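Local coordinates for pirin family protein (Acinetobacter baumannii, PDB 6D0P) that probably catalyses the dioxygen-dependent ring opening of quercetin, as a metal-dependent dioxygenase of the pirin family with a cupin fold, at residues Y50-T55 and P114-H119; L44-P49 and L122-Q127. One frame throughout, in Å; residues are numbered along the deposited sequence.

Contact 1 (Y50-T55 and P114-H119); sequences YNFSPT and PEFAEH
Two torsions set the carbon contacts between Thr-55 and Ala-117 and between Phe-52 and Phe-116. In Thr-55 the hydroxyl lies anti to the backbone N (chi1 -179°), which places the methyl between N and the carbonyl carbon; CG2 then comes within 4.1 Å of Ala-117 CB, while OG1 bonds to the backbone N of Glu-57. The ring of Phe-116, also anti to its own N (chi1 178°), points out from the helix, roughly square to its axis, and brings CE2 to 4.3 Å from Phe-52 CB. His-112 meets both phenylalanine rings edge to face, so the three aromatic groups gather on the inner side of the contact.

The polar part converges on one carbonyl. Thr-55 N donates to Ala-117 O over 3.0 Å, approaching from above the carbonyl plane, 36° out of it. Pro-54 adds a CA-H...O contact to this oxygen (CA to O 3.4 Å), and its CB packs 3.5 Å from Glu-118 O. A water donates to Ser-53 O at 2.8 Å and to Ala-117 O at 3.1 Å, bridging loop and helix. Within the helix, two residues before Ala-117, Glu-115 O takes the N-H groups of both His-119 ND1 and His-119 N, from opposite faces of its plane. The loop after strand 41-52 therefore satisfies a helix carbonyl mainly through its own backbone, while the carbon contact of the two phenylalanines, with His-112, closes the buried side.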
ATOM      1  N   TYR A  50      -3.256  -9.915 -13.916  1.00 16.51           N
ATOM      2  CA  TYR A  50      -3.214 -11.368 -14.037  1.00 17.62           C
ATOM      3  C   TYR A  50      -4.621 -11.869 -14.361  1.00 16.32           C
ATOM      4  O   TYR A  50      -5.594 -11.502 -13.705  1.00 15.77           O
ATOM      5  CB  TYR A  50      -2.690 -11.987 -12.735  1.00 17.57           C
ATOM      6  CG  TYR A  50      -2.461 -13.472 -12.792  1.00 18.79           C
ATOM      7  CD1 TYR A  50      -3.505 -14.370 -12.648  1.00 20.55           C
ATOM      8  CD2 TYR A  50      -1.185 -13.985 -12.979  1.00 22.11           C
ATOM      9  CE1 TYR A  50      -3.290 -15.743 -12.692  1.00 22.29           C
ATOM     10  CE2 TYR A  50      -0.956 -15.353 -13.016  1.00 22.76           C
ATOM     11  CZ  TYR A  50      -2.010 -16.228 -12.869  1.00 22.39           C
ATOM     12  OH  TYR A  50      -1.773 -17.567 -12.891  1.00 27.66           O
ATOM     13  N   ASN A  51      -4.722 -12.727 -15.362  1.00 17.09           N
ATOM     14  CA  ASN A  51      -6.019 -13.195 -15.806  1.00 18.21           C
ATOM     15  C   ASN A  51      -6.539 -14.368 -14.959  1.00 17.97           C
ATOM     16  O   ASN A  51      -5.898 -15.412 -14.865  1.00 19.06           O
ATOM     17  CB  ASN A  51      -5.980 -13.665 -17.259  1.00 18.74           C
ATOM     18  CG  ASN A  51      -7.368 -14.039 -17.729  1.00 21.09           C
ATOM     19  OD1 ASN A  51      -8.279 -13.233 -17.620  1.00 20.75           O
ATOM     20  ND2 ASN A  51      -7.546 -15.264 -18.199  1.00 22.26           N
ATOM     21  N   PHE A  52      -7.733 -14.196 -14.405  1.00 16.67           N
ATOM     22  CA  PHE A  52      -8.414 -15.278 -13.726  1.00 17.20           C
ATOM     23  C   PHE A  52      -9.689 -15.606 -14.503  1.00 17.63           C
ATOM     24  O   PHE A  52     -10.549 -14.752 -14.646  1.00 17.90           O
ATOM     25  CB  PHE A  52      -8.790 -14.910 -12.296  1.00 16.80           C
ATOM     26  CG  PHE A  52      -7.618 -14.863 -11.363  1.00 16.57           C
ATOM     27  CD1 PHE A  52      -7.125 -16.032 -10.804  1.00 17.06           C
ATOM     28  CD2 PHE A  52      -6.992 -13.663 -11.067  1.00 16.94           C
ATOM     29  CE1 PHE A  52      -6.029 -16.001  -9.960  1.00 16.85           C
ATOM     30  CE2 PHE A  52      -5.893 -13.637 -10.217  1.00 16.51           C
ATOM     31  CZ  PHE A  52      -5.425 -14.807  -9.661  1.00 16.00           C
ATOM     32  N   SER A  53      -9.791 -16.824 -15.018  1.00 17.81           N
ATOM     33  CA  SER A  53     -10.992 -17.221 -15.694  1.00 18.26           C
ATOM     34  C   SER A  53     -12.084 -17.460 -14.635  1.00 19.60           C
ATOM     35  O   SER A  53     -11.781 -17.565 -13.411  1.00 18.64           O
ATOM     36  CB  SER A  53     -10.749 -18.447 -16.534  1.00 18.80           C
ATOM     37  OG  SER A  53     -10.349 -19.527 -15.711  1.00 18.81           O
ATOM     38  N   PRO A  54     -13.346 -17.519 -15.071  1.00 20.66           N
ATOM     39  CA  PRO A  54     -14.497 -17.710 -14.175  1.00 21.53           C
ATOM     40  C   PRO A  54     -14.368 -18.940 -13.261  1.00 21.89           C
ATOM     41  O   PRO A  54     -13.886 -20.001 -13.687  1.00 21.07           O
ATOM     42  CB  PRO A  54     -15.677 -17.900 -15.140  1.00 22.97           C
ATOM     43  CG  PRO A  54     -15.286 -17.072 -16.334  1.00 22.71           C
ATOM     44  CD  PRO A  54     -13.803 -17.319 -16.459  1.00 21.79           C
ATOM     45  N   THR A  55     -14.808 -18.804 -12.014  1.00 21.26           N
ATOM     46  CA  THR A  55     -14.691 -19.901 -11.064  1.00 22.45           C
ATOM     47  C   THR A  55     -15.850 -19.871 -10.058  1.00 23.50           C
ATOM     48  O   THR A  55     -16.442 -18.841  -9.796  1.00 23.56           O
ATOM     49  CB  THR A  55     -13.362 -19.841 -10.292  1.00 22.70           C
ATOM     50  OG1 THR A  55     -13.282 -20.952  -9.400  1.00 23.64           O
ATOM     51  CG2 THR A  55     -13.182 -18.583  -9.474  1.00 22.82           C
ATOM     52  N   PRO A 114     -17.332 -12.203  -5.138  1.00 19.86           N
ATOM     53  CA  PRO A 114     -18.167 -13.170  -5.874  1.00 20.20           C
ATOM     54  C   PRO A 114     -18.452 -12.708  -7.312  1.00 20.82           C
ATOM     55  O   PRO A 114     -18.467 -13.525  -8.222  1.00 19.67           O
ATOM     56  CB  PRO A 114     -19.478 -13.227  -5.081  1.00 21.80           C
ATOM     57  CG  PRO A 114     -19.067 -12.896  -3.666  1.00 22.45           C
ATOM     58  CD  PRO A 114     -17.848 -11.996  -3.774  1.00 19.87           C
ATOM     59  N   GLU A 115     -18.673 -11.405  -7.493  1.00 21.15           N
ATOM     60  CA  GLU A 115     -18.958 -10.844  -8.806  1.00 24.02           C
ATOM     61  C   GLU A 115     -17.739 -11.012  -9.731  1.00 21.75           C
ATOM     62  O   GLU A 115     -17.874 -11.401 -10.896  1.00 20.94           O
ATOM     63  CB  GLU A 115     -19.345  -9.373  -8.645  1.00 28.99           C
ATOM     64  CG  GLU A 115     -19.444  -8.608  -9.956  1.00 36.28           C
ATOM     65  CD  GLU A 115     -20.794  -8.705 -10.647  1.00 44.17           C
ATOM     66  OE1 GLU A 115     -21.723  -9.308 -10.065  1.00 54.34           O
ATOM     67  OE2 GLU A 115     -20.918  -8.167 -11.766  1.00 52.14           O
ATOM     68  N   PHE A 116     -16.556 -10.704  -9.216  1.00 19.46           N
ATOM     69  CA  PHE A 116     -15.337 -10.854 -10.015  1.00 19.41           C
ATOM     70  C   PHE A 116     -15.076 -12.337 -10.296  1.00 19.04           C
ATOM     71  O   PHE A 116     -14.782 -12.697 -11.427  1.00 19.40           O
ATOM     72  CB  PHE A 116     -14.124 -10.211  -9.344  1.00 18.90           C
ATOM     73  CG  PHE A 116     -12.863 -10.405 -10.147  1.00 18.95           C
ATOM     74  CD1 PHE A 116     -12.700  -9.768 -11.364  1.00 18.99           C
ATOM     75  CD2 PHE A 116     -11.887 -11.290  -9.730  1.00 20.24           C
ATOM     76  CE1 PHE A 116     -11.572  -9.985 -12.133  1.00 19.37           C
ATOM     77  CE2 PHE A 116     -10.748 -11.493 -10.493  1.00 20.71           C
ATOM     78  CZ  PHE A 116     -10.597 -10.838 -11.691  1.00 19.56           C
ATOM     79  N   ALA A 117     -15.268 -13.191  -9.306  1.00 19.23           N
ATOM     80  CA  ALA A 117     -15.044 -14.627  -9.479  1.00 20.54           C
ATOM     81  C   ALA A 117     -15.933 -15.150 -10.607  1.00 22.50           C
ATOM     82  O   ALA A 117     -15.465 -15.904 -11.439  1.00 24.06           O
ATOM     83  CB  ALA A 117     -15.334 -15.386  -8.207  1.00 20.28           C
ATOM     84  N   GLU A 118     -17.186 -14.713 -10.628  1.00 22.63           N
ATOM     85  CA  GLU A 118     -18.162 -15.193 -11.618  1.00 25.01           C
ATOM     86  C   GLU A 118     -17.783 -14.744 -13.032  1.00 24.10           C
ATOM     87  O   GLU A 118     -17.923 -15.506 -13.975  1.00 22.52           O
ATOM     88  CB  GLU A 118     -19.567 -14.679 -11.282  1.00 29.52           C
ATOM     89  CG  GLU A 118     -20.618 -15.025 -12.333  1.00 36.03           C
ATOM     90  CD  GLU A 118     -21.976 -14.349 -12.167  1.00 43.46           C
ATOM     91  OE1 GLU A 118     -22.311 -13.963 -11.031  1.00 47.73           O
ATOM     92  OE2 GLU A 118     -22.696 -14.201 -13.182  1.00 51.93           O
ATOM     93  N   HIS A 119     -17.350 -13.508 -13.192  1.00 24.42           N
ATOM     94  CA  HIS A 119     -17.080 -12.995 -14.543  1.00 24.47           C
ATOM     95  C   HIS A 119     -15.627 -13.238 -14.977  1.00 23.61           C
ATOM     96  O   HIS A 119     -15.398 -13.397 -16.169  1.00 22.53           O
ATOM     97  CB  HIS A 119     -17.451 -11.505 -14.651  1.00 28.68           C
ATOM     98  CG  HIS A 119     -18.918 -11.251 -14.532  1.00 32.17           C
ATOM     99  ND1 HIS A 119     -19.535 -11.035 -13.310  1.00 35.28           N
ATOM    100  CD2 HIS A 119     -19.894 -11.212 -15.462  1.00 35.81           C
ATOM    101  CE1 HIS A 119     -20.826 -10.858 -13.502  1.00 39.69           C
ATOM    102  NE2 HIS A 119     -21.073 -10.966 -14.811  1.00 37.34           N
TER
HETATM  103  O   HOH W   1     -12.417 -15.592 -11.514  1.00 16.35           O

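Contact 2 (L44-P49 and L122-Q127)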
ATOM      1  N   LEU A  44       5.132  -3.437   0.506  1.00 14.55           N
ATOM      2  CA  LEU A  44       4.306  -3.163  -0.683  1.00 15.53           C
ATOM      3  C   LEU A  44       4.359  -4.393  -1.584  1.00 15.16           C
ATOM      4  O   LEU A  44       5.459  -4.828  -2.038  1.00 14.40           O
ATOM      5  CB  LEU A  44       4.779  -1.912  -1.438  1.00 17.22           C
ATOM      6  CG  LEU A  44       3.801  -1.376  -2.489  1.00 20.01           C
ATOM      7  CD1 LEU A  44       4.191   0.025  -2.944  1.00 24.03           C
ATOM      8  CD2 LEU A  44       3.702  -2.293  -3.700  1.00 20.53           C
ATOM      9  N   ASP A  45       3.179  -4.964  -1.789  1.00 15.21           N
ATOM     10  CA  ASP A  45       2.986  -6.098  -2.696  1.00 15.66           C
ATOM     11  C   ASP A  45       2.130  -5.625  -3.872  1.00 14.35           C
ATOM     12  O   ASP A  45       1.033  -5.072  -3.670  1.00 14.95           O
ATOM     13  CB  ASP A  45       2.283  -7.273  -2.030  1.00 17.11           C
ATOM     14  CG  ASP A  45       3.179  -8.164  -1.193  1.00 20.51           C
ATOM     15  OD1 ASP A  45       4.423  -8.074  -1.349  1.00 22.11           O
ATOM     16  OD2 ASP A  45       2.606  -8.979  -0.415  1.00 23.45           O
ATOM     17  N   TYR A  46       2.613  -5.858  -5.079  1.00 13.65           N
ATOM     18  CA  TYR A  46       1.867  -5.446  -6.263  1.00 13.86           C
ATOM     19  C   TYR A  46       1.392  -6.654  -7.065  1.00 13.51           C
ATOM     20  O   TYR A  46       2.203  -7.407  -7.612  1.00 13.21           O
ATOM     21  CB  TYR A  46       2.732  -4.536  -7.136  1.00 13.98           C
ATOM     22  CG  TYR A  46       2.166  -4.189  -8.487  1.00 14.62           C
ATOM     23  CD1 TYR A  46       0.852  -3.794  -8.640  1.00 15.86           C
ATOM     24  CD2 TYR A  46       2.968  -4.181  -9.614  1.00 15.94           C
ATOM     25  CE1 TYR A  46       0.336  -3.434  -9.882  1.00 16.37           C
ATOM     26  CE2 TYR A  46       2.469  -3.820 -10.859  1.00 17.11           C
ATOM     27  CZ  TYR A  46       1.145  -3.456 -11.000  1.00 16.52           C
ATOM     28  OH  TYR A  46       0.640  -3.107 -12.230  1.00 16.92           O
ATOM     29  N   ALA A  47       0.082  -6.839  -7.144  1.00 14.74           N
ATOM     30  CA  ALA A  47      -0.463  -7.854  -8.037  1.00 14.89           C
ATOM     31  C   ALA A  47      -0.598  -7.210  -9.418  1.00 16.12           C
ATOM     32  O   ALA A  47      -1.568  -6.481  -9.669  1.00 17.26           O
ATOM     33  CB  ALA A  47      -1.787  -8.353  -7.536  1.00 16.17           C
ATOM     34  N   ALA A  48       0.406  -7.391 -10.260  1.00 14.49           N
ATOM     35  CA  ALA A  48       0.343  -6.903 -11.624  1.00 15.82           C
ATOM     36  C   ALA A  48      -0.792  -7.635 -12.352  1.00 16.31           C
ATOM     37  O   ALA A  48      -1.168  -8.729 -11.929  1.00 16.36           O
ATOM     38  CB  ALA A  48       1.668  -7.117 -12.300  1.00 16.75           C
ATOM     39  N   PRO A  49      -1.328  -7.052 -13.423  1.00 17.01           N
ATOM     40  CA  PRO A  49      -2.494  -7.634 -14.142  1.00 17.42           C
ATOM     41  C   PRO A  49      -2.313  -9.131 -14.417  1.00 17.37           C
ATOM     42  O   PRO A  49      -1.324  -9.540 -15.038  1.00 16.98           O
ATOM     43  CB  PRO A  49      -2.611  -6.816 -15.430  1.00 18.22           C
ATOM     44  CG  PRO A  49      -2.071  -5.466 -15.019  1.00 18.76           C
ATOM     45  CD  PRO A  49      -0.938  -5.780 -14.064  1.00 18.11           C
ATOM     46  N   LEU A 122      -8.937  -9.630 -15.770  1.00 17.93           N
ATOM     47  CA  LEU A 122      -7.665  -9.232 -15.186  1.00 18.43           C
ATOM     48  C   LEU A 122      -7.888  -8.729 -13.761  1.00 16.44           C
ATOM     49  O   LEU A 122      -8.836  -8.012 -13.463  1.00 16.75           O
ATOM     50  CB  LEU A 122      -7.002  -8.133 -16.027  1.00 18.40           C
ATOM     51  CG  LEU A 122      -6.584  -8.523 -17.443  1.00 21.76           C
ATOM     52  CD1 LEU A 122      -6.120  -7.305 -18.230  1.00 23.38           C
ATOM     53  CD2 LEU A 122      -5.502  -9.590 -17.413  1.00 23.36           C
ATOM     54  N   PHE A 123      -6.964  -9.109 -12.910  1.00 16.01           N
ATOM     55  CA  PHE A 123      -6.947  -8.719 -11.531  1.00 15.15           C
ATOM     56  C   PHE A 123      -5.683  -7.892 -11.318  1.00 14.27           C
ATOM     57  O   PHE A 123      -4.606  -8.321 -11.719  1.00 14.55           O
ATOM     58  CB  PHE A 123      -6.953  -9.963 -10.640  1.00 16.24           C
ATOM     59  CG  PHE A 123      -6.988  -9.681  -9.163  1.00 16.42           C
ATOM     60  CD1 PHE A 123      -8.181  -9.349  -8.533  1.00 18.89           C
ATOM     61  CD2 PHE A 123      -5.840  -9.765  -8.398  1.00 17.68           C
ATOM     62  CE1 PHE A 123      -8.229  -9.111  -7.170  1.00 19.64           C
ATOM     63  CE2 PHE A 123      -5.886  -9.530  -7.034  1.00 19.13           C
ATOM     64  CZ  PHE A 123      -7.077  -9.197  -6.420  1.00 19.42           C
ATOM     65  N   GLU A 124      -5.802  -6.731 -10.697  1.00 13.67           N
ATOM     66  CA  GLU A 124      -4.641  -5.889 -10.447  1.00 13.87           C
ATOM     67  C   GLU A 124      -4.904  -5.120  -9.158  1.00 14.27           C
ATOM     68  O   GLU A 124      -5.960  -4.502  -9.020  1.00 13.48           O
ATOM     69  CB  GLU A 124      -4.399  -4.933 -11.622  1.00 15.09           C
ATOM     70  CG  GLU A 124      -3.166  -4.041 -11.442  1.00 15.33           C
ATOM     71  CD  GLU A 124      -2.993  -2.971 -12.514  1.00 17.10           C
ATOM     72  OE1 GLU A 124      -4.003  -2.675 -13.217  1.00 17.68           O
ATOM     73  OE2 GLU A 124      -1.849  -2.418 -12.632  1.00 18.33           O
HETATM   74  N   MSE A 125      -3.963  -5.179  -8.222  0.70 14.93           N
HETATM   75  CA  MSE A 125      -4.125  -4.474  -6.955  0.70 16.92           C
HETATM   76  C   MSE A 125      -2.806  -4.228  -6.310  0.70 15.30           C
HETATM   77  O   MSE A 125      -1.803  -4.779  -6.727  0.70 14.50           O
HETATM   78  CB  MSE A 125      -5.058  -5.245  -5.999  0.70 21.51           C
HETATM   79  CG  MSE A 125      -4.497  -6.547  -5.456  0.70 28.32           C
HETATM   80 SE   MSE A 125      -5.304  -7.020  -3.696  0.70 41.58          SE
HETATM   81  CE  MSE A 125      -3.590  -6.836  -2.755  0.70 41.83           C
ATOM     82  N   VAL A 126      -2.814  -3.352  -5.313  1.00 13.86           N
ATOM     83  CA  VAL A 126      -1.657  -3.079  -4.461  1.00 13.98           C
ATOM     84  C   VAL A 126      -2.093  -3.274  -3.002  1.00 13.85           C
ATOM     85  O   VAL A 126      -3.235  -2.858  -2.619  1.00 14.44           O
ATOM     86  CB  VAL A 126      -1.100  -1.653  -4.660  1.00 14.67           C
ATOM     87  CG1 VAL A 126      -0.265  -1.195  -3.467  1.00 14.42           C
ATOM     88  CG2 VAL A 126      -0.287  -1.561  -5.941  1.00 16.05           C
ATOM     89  N   GLN A 127      -1.256  -3.949  -2.225  1.00 13.77           N
ATOM     90  CA  GLN A 127      -1.429  -3.980  -0.769  1.00 15.54           C
ATOM     91  C   GLN A 127      -0.182  -3.354  -0.131  1.00 14.33           C
ATOM     92  O   GLN A 127       0.966  -3.763  -0.398  1.00 13.98           O
ATOM     93  CB  GLN A 127      -1.736  -5.361  -0.173  1.00 18.75           C
ATOM     94  CG  GLN A 127      -1.963  -5.265   1.349  1.00 23.46           C
ATOM     95  CD  GLN A 127      -2.620  -6.465   1.999  1.00 28.62           C
ATOM     96  OE1 GLN A 127      -1.982  -7.196   2.773  1.00 28.34           O
ATOM     97  NE2 GLN A 127      -3.898  -6.684   1.678  1.00 28.53           N
TER
HETATM   98  O   HOH W   2      -2.885 -10.041 -10.245  1.00 40.20           O
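Backbone hydrogen bonds join Asp-45 to Gln-127 and Ala-47 to Met-125 (selenomethionine), two hydrogen-bonded antiparallel pairs flanking the non-hydrogen-bonded pair Tyr-46 and Val-126. The Asp-45 N to Gln-127 O bond is 2.9 Å and almost straight (174°), whereas Ala-47 N to Met-125 O, at 2.8 Å, is more bent (141°). Beyond Ala-47 the register slips by one residue in a beta bulge, where a water donates to Ala-48 O (2.7 Å) and Phe-123 O (2.8 Å) and so links two carbonyls that cannot bond to each other.

Among the side chains, Tyr-46 OH donates to Glu-124 OE2 over 2.6 Å, on the anti side of the carboxylate, with ring and carboxylate planes 44° apart. The extended Glu-124 chain carries OE2 there and also to Lys-247 in a salt bridge, while OE1 accepts from Gln-77. The Pro-49 ring lies beside this carboxylate, pointing the same way.

Apolar contacts occur on both faces. Val-126 CG2 lies 3.7 Å from Tyr-46 CD1. On the opposite face Ala-47 CB meets Met-125 CG, in one of its two conformers, at 3.9 Å. Gln-127, on that face too, gives NE2 hydrogen bonds to Thr-73 and to Glu-110, a ligand of the bound manganese ion, and its OE1 accepts from Trp-129 NE1. Paired antiparallel strands presenting a second-shell residue to a three-histidine, one-glutamate metal site are consistent with the N-terminal cupin barrel of pirins.

How the contacts relate
From the N terminus, strand 41-52 supplies 44-49 to contact 2, and its last residues with the loop that follows make up 50-55 of contact 1. The chain next runs through strands 60-62 to 106-112, which include all four manganese ligands, before helix 114-119 returns to close contact 1. Strand 121-131 follows at once and closes contact 2, so the loop of contact 1 is nested inside that of contact 2. The two also touch: Tyr-50 O and Phe-123 N, 2.9 Å apart, probably form a hydrogen bond, and Phe-116 packs on Leu-122. Together they tie strand 41-52 to helix 114-119 and to its own neighbour in the sheet, strand 121-131.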